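Local coordinates for uncharacterized protein (Bacteroides ovatus, PDB 5CAG) that probably serves as a fimbrium anchoring subunit and is a predicted outer-membrane lipoprotein of the FimB/Mfa2 family, at residues A[71-76]-A[138-143]; A[117-122]-A[173-178]. All coordinates share one frame; numbering follows the deposited sequence.

Interaction 1: residues A[71-76]-A[138-143]; sequences VVVYNY and WKLESV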
loop_
_atom_site.group_PDB
_atom_site.type_symbol
_atom_site.label_atom_id
_atom_site.label_comp_id
_atom_site.label_asym_id
_atom_site.label_seq_id
_atom_site.Cartn_x
_atom_site.Cartn_y
_atom_site.Cartn_z
ATOM N N VAL A 71 16.488 9.433 -1.426
ATOM C CA VAL A 71 16.478 8.382 -0.399
ATOM C C VAL A 71 15.103 7.711 -0.282
ATOM O O VAL A 71 14.075 8.374 -0.483
ATOM C CB VAL A 71 16.936 8.942 0.985
ATOM C CG1 VAL A 71 17.063 7.839 2.031
ATOM C CG2 VAL A 71 18.246 9.706 0.870
ATOM N N VAL A 72 15.094 6.409 0.070
ATOM C CA VAL A 72 13.867 5.654 0.354
ATOM C C VAL A 72 14.072 4.841 1.637
ATOM O O VAL A 72 15.151 4.284 1.857
ATOM C CB VAL A 72 13.291 4.751 -0.777
ATOM C CG1 VAL A 72 12.835 5.552 -1.979
ATOM C CG2 VAL A 72 14.256 3.652 -1.179
ATOM N N VAL A 73 13.048 4.801 2.491
ATOM C CA VAL A 73 13.063 4.006 3.715
ATOM C C VAL A 73 11.724 3.332 3.816
ATOM O O VAL A 73 10.695 4.025 3.869
ATOM C CB VAL A 73 13.376 4.780 5.015
ATOM C CG1 VAL A 73 13.591 3.803 6.165
ATOM C CG2 VAL A 73 14.578 5.691 4.853
ATOM N N TYR A 74 11.712 2.003 3.838
ATOM C CA TYR A 74 10.453 1.294 3.965
ATOM C C TYR A 74 10.661 0.054 4.845
ATOM O O TYR A 74 11.800 -0.373 5.029
ATOM C CB TYR A 74 9.885 0.955 2.579
ATOM C CG TYR A 74 10.710 -0.049 1.799
ATOM C CD1 TYR A 74 10.500 -1.416 1.945
ATOM C CD2 TYR A 74 11.683 0.369 0.895
ATOM C CE1 TYR A 74 11.255 -2.343 1.230
ATOM C CE2 TYR A 74 12.462 -0.556 0.185
ATOM C CZ TYR A 74 12.245 -1.914 0.361
ATOM O OH TYR A 74 12.979 -2.850 -0.332
ATOM N N ASN A 75 9.577 -0.497 5.409
ATOM C CA ASN A 75 9.665 -1.698 6.232
ATOM C C ASN A 75 9.741 -2.928 5.313
ATOM O O ASN A 75 8.943 -3.088 4.376
ATOM C CB ASN A 75 8.512 -1.776 7.210
ATOM C CG ASN A 75 7.145 -1.734 6.588
ATOM O OD1 ASN A 75 6.770 -0.788 5.872
ATOM N ND2 ASN A 75 6.364 -2.758 6.890
ATOM N N TYR A 76 10.729 -3.788 5.567
ATOM C CA TYR A 76 10.958 -4.906 4.671
ATOM C C TYR A 76 10.036 -6.068 4.878
ATOM O O TYR A 76 9.581 -6.601 3.867
ATOM C CB TYR A 76 12.419 -5.406 4.670
ATOM C CG TYR A 76 13.054 -5.720 6.007
ATOM C CD1 TYR A 76 12.852 -6.949 6.622
ATOM C CD2 TYR A 76 13.973 -4.851 6.584
ATOM C CE1 TYR A 76 13.463 -7.265 7.833
ATOM C CE2 TYR A 76 14.636 -5.180 7.766
ATOM C CZ TYR A 76 14.363 -6.384 8.399
ATOM O OH TYR A 76 14.992 -6.727 9.575
ATOM N N TRP A 138 14.417 10.729 11.450
ATOM C CA TRP A 138 13.322 10.415 10.554
ATOM C C TRP A 138 12.183 9.755 11.270
ATOM O O TRP A 138 12.343 9.233 12.365
ATOM C CB TRP A 138 13.823 9.505 9.410
ATOM C CG TRP A 138 14.828 10.135 8.480
ATOM C CD1 TRP A 138 15.003 11.466 8.246
ATOM C CD2 TRP A 138 15.694 9.454 7.564
ATOM N NE1 TRP A 138 15.952 11.655 7.275
ATOM C CE2 TRP A 138 16.388 10.439 6.829
ATOM C CE3 TRP A 138 15.957 8.102 7.290
ATOM C CZ2 TRP A 138 17.343 10.120 5.852
ATOM C CZ3 TRP A 138 16.929 7.786 6.342
ATOM C CH2 TRP A 138 17.593 8.789 5.621
ATOM N N LYS A 139 11.013 9.836 10.643
ATOM C CA LYS A 139 9.712 9.276 11.020
ATOM C C LYS A 139 9.135 8.721 9.737
ATOM O O LYS A 139 9.342 9.328 8.679
ATOM C CB LYS A 139 8.815 10.362 11.630
ATOM C CG LYS A 139 7.484 9.845 12.128
ATOM C CD LYS A 139 6.761 10.784 13.081
ATOM C CE LYS A 139 6.978 10.451 14.542
ATOM N NZ LYS A 139 6.376 11.489 15.440
ATOM N N LEU A 140 8.506 7.548 9.772
ATOM C CA LEU A 140 8.011 7.031 8.507
ATOM C C LEU A 140 6.539 7.298 8.383
ATOM O O LEU A 140 5.901 7.652 9.375
ATOM C CB LEU A 140 8.341 5.558 8.388
ATOM C CG LEU A 140 9.528 5.230 7.512
ATOM C CD1 LEU A 140 10.791 5.898 8.009
ATOM C CD2 LEU A 140 9.736 3.751 7.461
ATOM N N GLU A 141 5.997 7.205 7.174
ATOM C CA GLU A 141 4.581 7.506 6.985
ATOM C C GLU A 141 3.785 6.251 6.594
ATOM O O GLU A 141 4.227 5.507 5.718
ATOM C CB GLU A 141 4.424 8.614 5.927
ATOM C CG GLU A 141 3.042 8.714 5.309
ATOM C CD GLU A 141 2.891 9.677 4.155
ATOM O OE1 GLU A 141 3.898 10.013 3.485
ATOM O OE2 GLU A 141 1.727 10.032 3.872
ATOM N N SER A 142 2.595 6.033 7.223
ATOM C CA SER A 142 1.765 4.905 6.840
ATOM C C SER A 142 1.108 5.238 5.526
ATOM O O SER A 142 0.318 6.174 5.464
ATOM C CB SER A 142 0.742 4.555 7.905
ATOM O OG SER A 142 0.135 3.339 7.489
ATOM N N VAL A 143 1.496 4.532 4.454
ATOM C CA VAL A 143 0.968 4.796 3.113
ATOM C C VAL A 143 -0.177 3.832 2.737
ATOM O O VAL A 143 -0.588 3.799 1.586
ATOM C CB VAL A 143 2.098 4.762 2.078
ATOM C CG1 VAL A 143 3.067 5.910 2.308
ATOM C CG2 VAL A 143 2.826 3.427 2.109
#
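Val71 and Val73 turn their side chains toward Trp138 and Leu140, and the side chains meet through apolar groups. Around the indole, the two valines meet the six-membered ring obliquely: CG1 of Val71 lies 3.8 Å from CH2 of Trp138, while CG2 of Val73 approaches CZ3 of Trp138 at 3.5 Å. In Val73 the two methyls divide the work. CG1, anti to the backbone N (chi1 -170°), is sent to the leucine, and CG2, beside that N, to the tryptophan. A beta-branched residue is well suited to this double role on a strand.

Leucine packing forms the second group. CD1 of Leu140 is 4.0 Å from CG1 of Val73, the two side chains crossing at about a right angle, and CD2 of Leu140 rests 3.7 Å from the carbonyl O of Val73.

The backbones stay apart, Val73 CA and Leu140 CA being 7.6 Å from each other, because strand 118-127 pairs with both strands. Its Leu120 also touches Trp138 and Leu140, and Trp138 packs on Ile22 and Leu24 of strand 20-25 as well. Large apolar groups meeting over an intervening strand on one sheet face are consistent with the hydrophobic core of a beta-sandwich-like domain, as expected for the transthyretin clan.

Interaction 2: residues A[117-122]-A[173-178]; sequences LYVLNI and YCIGKG. With SO4 (sulfate ion), chain D.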
loop_
_atom_site.group_PDB
_atom_site.type_symbol
_atom_site.label_atom_id
_atom_site.label_comp_id
_atom_site.label_asym_id
_atom_site.label_seq_id
_atom_site.Cartn_x
_atom_site.Cartn_y
_atom_site.Cartn_z
ATOM N N LEU A 117 2.460 -0.728 5.248
ATOM C CA LEU A 117 3.698 -0.213 4.643
ATOM C C LEU A 117 3.939 1.199 5.155
ATOM O O LEU A 117 2.993 2.005 5.240
ATOM C CB LEU A 117 3.671 -0.251 3.108
ATOM C CG LEU A 117 4.944 0.123 2.380
ATOM C CD1 LEU A 117 6.039 -0.952 2.510
ATOM C CD2 LEU A 117 4.645 0.366 0.971
ATOM N N TYR A 118 5.198 1.448 5.579
ATOM C CA TYR A 118 5.664 2.719 6.117
ATOM C C TYR A 118 6.759 3.224 5.223
ATOM O O TYR A 118 7.704 2.493 4.941
ATOM C CB TYR A 118 6.123 2.582 7.567
ATOM C CG TYR A 118 5.090 1.918 8.441
ATOM C CD1 TYR A 118 3.992 2.627 8.923
ATOM C CD2 TYR A 118 5.188 0.569 8.760
ATOM C CE1 TYR A 118 3.027 2.007 9.719
ATOM C CE2 TYR A 118 4.217 -0.066 9.534
ATOM C CZ TYR A 118 3.141 0.653 10.015
ATOM O OH TYR A 118 2.220 -0.012 10.793
ATOM N N VAL A 119 6.580 4.412 4.665
ATOM C CA VAL A 119 7.534 4.932 3.702
ATOM C C VAL A 119 7.982 6.339 4.073
ATOM O O VAL A 119 7.213 7.136 4.621
ATOM C CB VAL A 119 6.925 4.888 2.260
ATOM C CG1 VAL A 119 7.740 5.697 1.243
ATOM C CG2 VAL A 119 6.773 3.459 1.772
ATOM N N LEU A 120 9.251 6.616 3.745
ATOM C CA LEU A 120 9.892 7.916 3.727
ATOM C C LEU A 120 10.622 8.031 2.397
ATOM O O LEU A 120 11.393 7.126 2.046
ATOM C CB LEU A 120 10.836 8.177 4.903
ATOM C CG LEU A 120 11.723 9.419 4.724
ATOM C CD1 LEU A 120 10.915 10.692 4.811
ATOM C CD2 LEU A 120 12.850 9.432 5.692
ATOM N N ASN A 121 10.347 9.096 1.635
ATOM C CA ASN A 121 11.065 9.307 0.381
ATOM C C ASN A 121 11.438 10.781 0.250
ATOM O O ASN A 121 10.569 11.664 0.345
ATOM C CB ASN A 121 10.318 8.787 -0.842
ATOM C CG ASN A 121 9.079 9.538 -1.202
ATOM O OD1 ASN A 121 8.019 9.394 -0.570
ATOM N ND2 ASN A 121 9.188 10.320 -2.258
ATOM N N ILE A 122 12.761 11.034 0.145
ATOM C CA ILE A 122 13.356 12.365 0.005
ATOM C C ILE A 122 13.865 12.451 -1.422
ATOM O O ILE A 122 14.664 11.592 -1.811
ATOM C CB ILE A 122 14.484 12.583 1.048
ATOM C CG1 ILE A 122 13.985 12.366 2.482
ATOM C CG2 ILE A 122 15.121 13.952 0.878
ATOM C CD1 ILE A 122 15.064 11.958 3.469
ATOM N N TYR A 173 2.106 1.280 -5.053
ATOM C CA TYR A 173 2.601 2.545 -4.542
ATOM C C TYR A 173 4.026 2.733 -5.034
ATOM O O TYR A 173 4.869 1.861 -4.818
ATOM C CB TYR A 173 2.476 2.619 -3.005
ATOM C CG TYR A 173 2.899 3.939 -2.393
ATOM C CD1 TYR A 173 2.031 5.036 -2.367
ATOM C CD2 TYR A 173 4.151 4.086 -1.804
ATOM C CE1 TYR A 173 2.413 6.250 -1.785
ATOM C CE2 TYR A 173 4.544 5.295 -1.228
ATOM C CZ TYR A 173 3.674 6.378 -1.215
ATOM O OH TYR A 173 4.121 7.568 -0.663
ATOM N N CYS A 174 4.261 3.834 -5.788
ATOM C CA CYS A 174 5.572 4.205 -6.295
ATOM C C CYS A 174 6.244 4.885 -5.160
ATOM O O CYS A 174 5.844 5.995 -4.800
ATOM C CB CYS A 174 5.458 5.099 -7.524
ATOM S SG CYS A 174 5.083 4.207 -9.058
ATOM N N ILE A 175 7.156 4.160 -4.489
ATOM C CA ILE A 175 7.851 4.625 -3.288
ATOM C C ILE A 175 8.672 5.888 -3.590
ATOM O O ILE A 175 8.536 6.862 -2.867
ATOM C CB ILE A 175 8.698 3.491 -2.665
ATOM C CG1 ILE A 175 7.781 2.368 -2.138
ATOM C CG2 ILE A 175 9.590 4.026 -1.549
ATOM C CD1 ILE A 175 8.414 1.069 -1.926
ATOM N N GLY A 176 9.455 5.890 -4.658
ATOM C CA GLY A 176 10.226 7.069 -5.024
ATOM C C GLY A 176 9.386 8.248 -5.493
ATOM O O GLY A 176 9.744 9.405 -5.244
ATOM N N LYS A 177 8.264 7.965 -6.184
ATOM C CA LYS A 177 7.380 8.994 -6.738
ATOM C C LYS A 177 6.431 9.552 -5.659
ATOM O O LYS A 177 5.938 10.676 -5.814
ATOM C CB LYS A 177 6.579 8.460 -7.959
ATOM C CG LYS A 177 7.390 8.017 -9.220
ATOM C CD LYS A 177 7.967 9.188 -10.090
ATOM C CE LYS A 177 6.969 9.949 -10.961
ATOM N NZ LYS A 177 7.538 11.210 -11.533
ATOM N N GLY A 178 6.209 8.780 -4.584
ATOM C CA GLY A 178 5.337 9.151 -3.465
ATOM C C GLY A 178 3.868 9.216 -3.840
ATOM O O GLY A 178 3.108 10.025 -3.301
HETATM S S SO4 D . -1.365 0.118 13.047
HETATM O O1 SO4 D . -1.358 -1.313 12.716
HETATM O O2 SO4 D . -0.769 0.334 14.361
HETATM O O3 SO4 D . -0.611 0.857 12.027
HETATM O O4 SO4 D . -2.740 0.607 13.088
#
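This is a buried packing contact between one face of a beta strand and a tight turn, within the beta-rich domain of a FimB/Mfa2-family protein that belongs to the transthyretin clan. Strand 118-122 lies in the larger sheet system; residues 173-178 leave strand 172-174 of a separate four-stranded antiparallel sheet and turn back toward strand 179-181. The contact therefore joins two sheets through a strand face and the turn linking strands 172-174 and 179-181.

Val119 supplies the apolar half. Its CG1 lies 3.7 Å from CG2 of Ile175 and meets the Tyr173 ring at its edge, near the ring plane, 4.1 Å from CE2 of Tyr173. A compact branched valine can touch both neighbours at once, and Val72 flanks Ile175 from strand 67-75.

At the turn, residues 175-177 have helical backbone angles, and a weak hydrogen bond runs from Gly178 N to Cys174 O (2.8 Å). Gly178 has positive phi (68°), which favours glycine. The backbones come nearest at Gly176, whose CA is 5.9 Å from Asn121 CA.

On the same strand, Tyr118 points away from the turn and makes a weak hydrogen bond from OH to O3 of a sulfate ion, probably from the crystallisation liquor, at 3.2 Å. Thr30 and Lys146 also bind this ion.

Asn121 suits its buried place because its amide can both donate and accept: OD1 accepts a hydrogen bond from Lys209 NZ, and ND2 donates one to Tyr89 OH. With CG lying between the backbone N and the carbonyl carbon (chi1 69°), the amide is set against the turn, where Ile175 O sits over its face, 3.2 Å from Asn121 CG.

How the interactions relate
Interactions 1 and 2 lie with their centres about 7 Å apart. Strand 118-127 runs between the two strands of interaction 1, pairing with both, and supplies one side of interaction 2. Its Leu120 faces the interaction 1 cluster, with Leu120 CD2 packed 3.4 Å from Trp138 CD2, whereas Val119 and Asn121 face the turn. Two probable hydrogen bonds link the contacts directly: Val119 N to Glu141 O at 2.8 Å, and Tyr118 N to Asn75 OD1 at 2.7 Å. The Asn75 amide thus grips the neighbouring chain segment twice, since its ND2 also gives a hydrogen bond to Ser116 O. The sulfate lies beside interaction 2, at the far end of the Tyr118 side chain, and takes no part in the packing against 173-178.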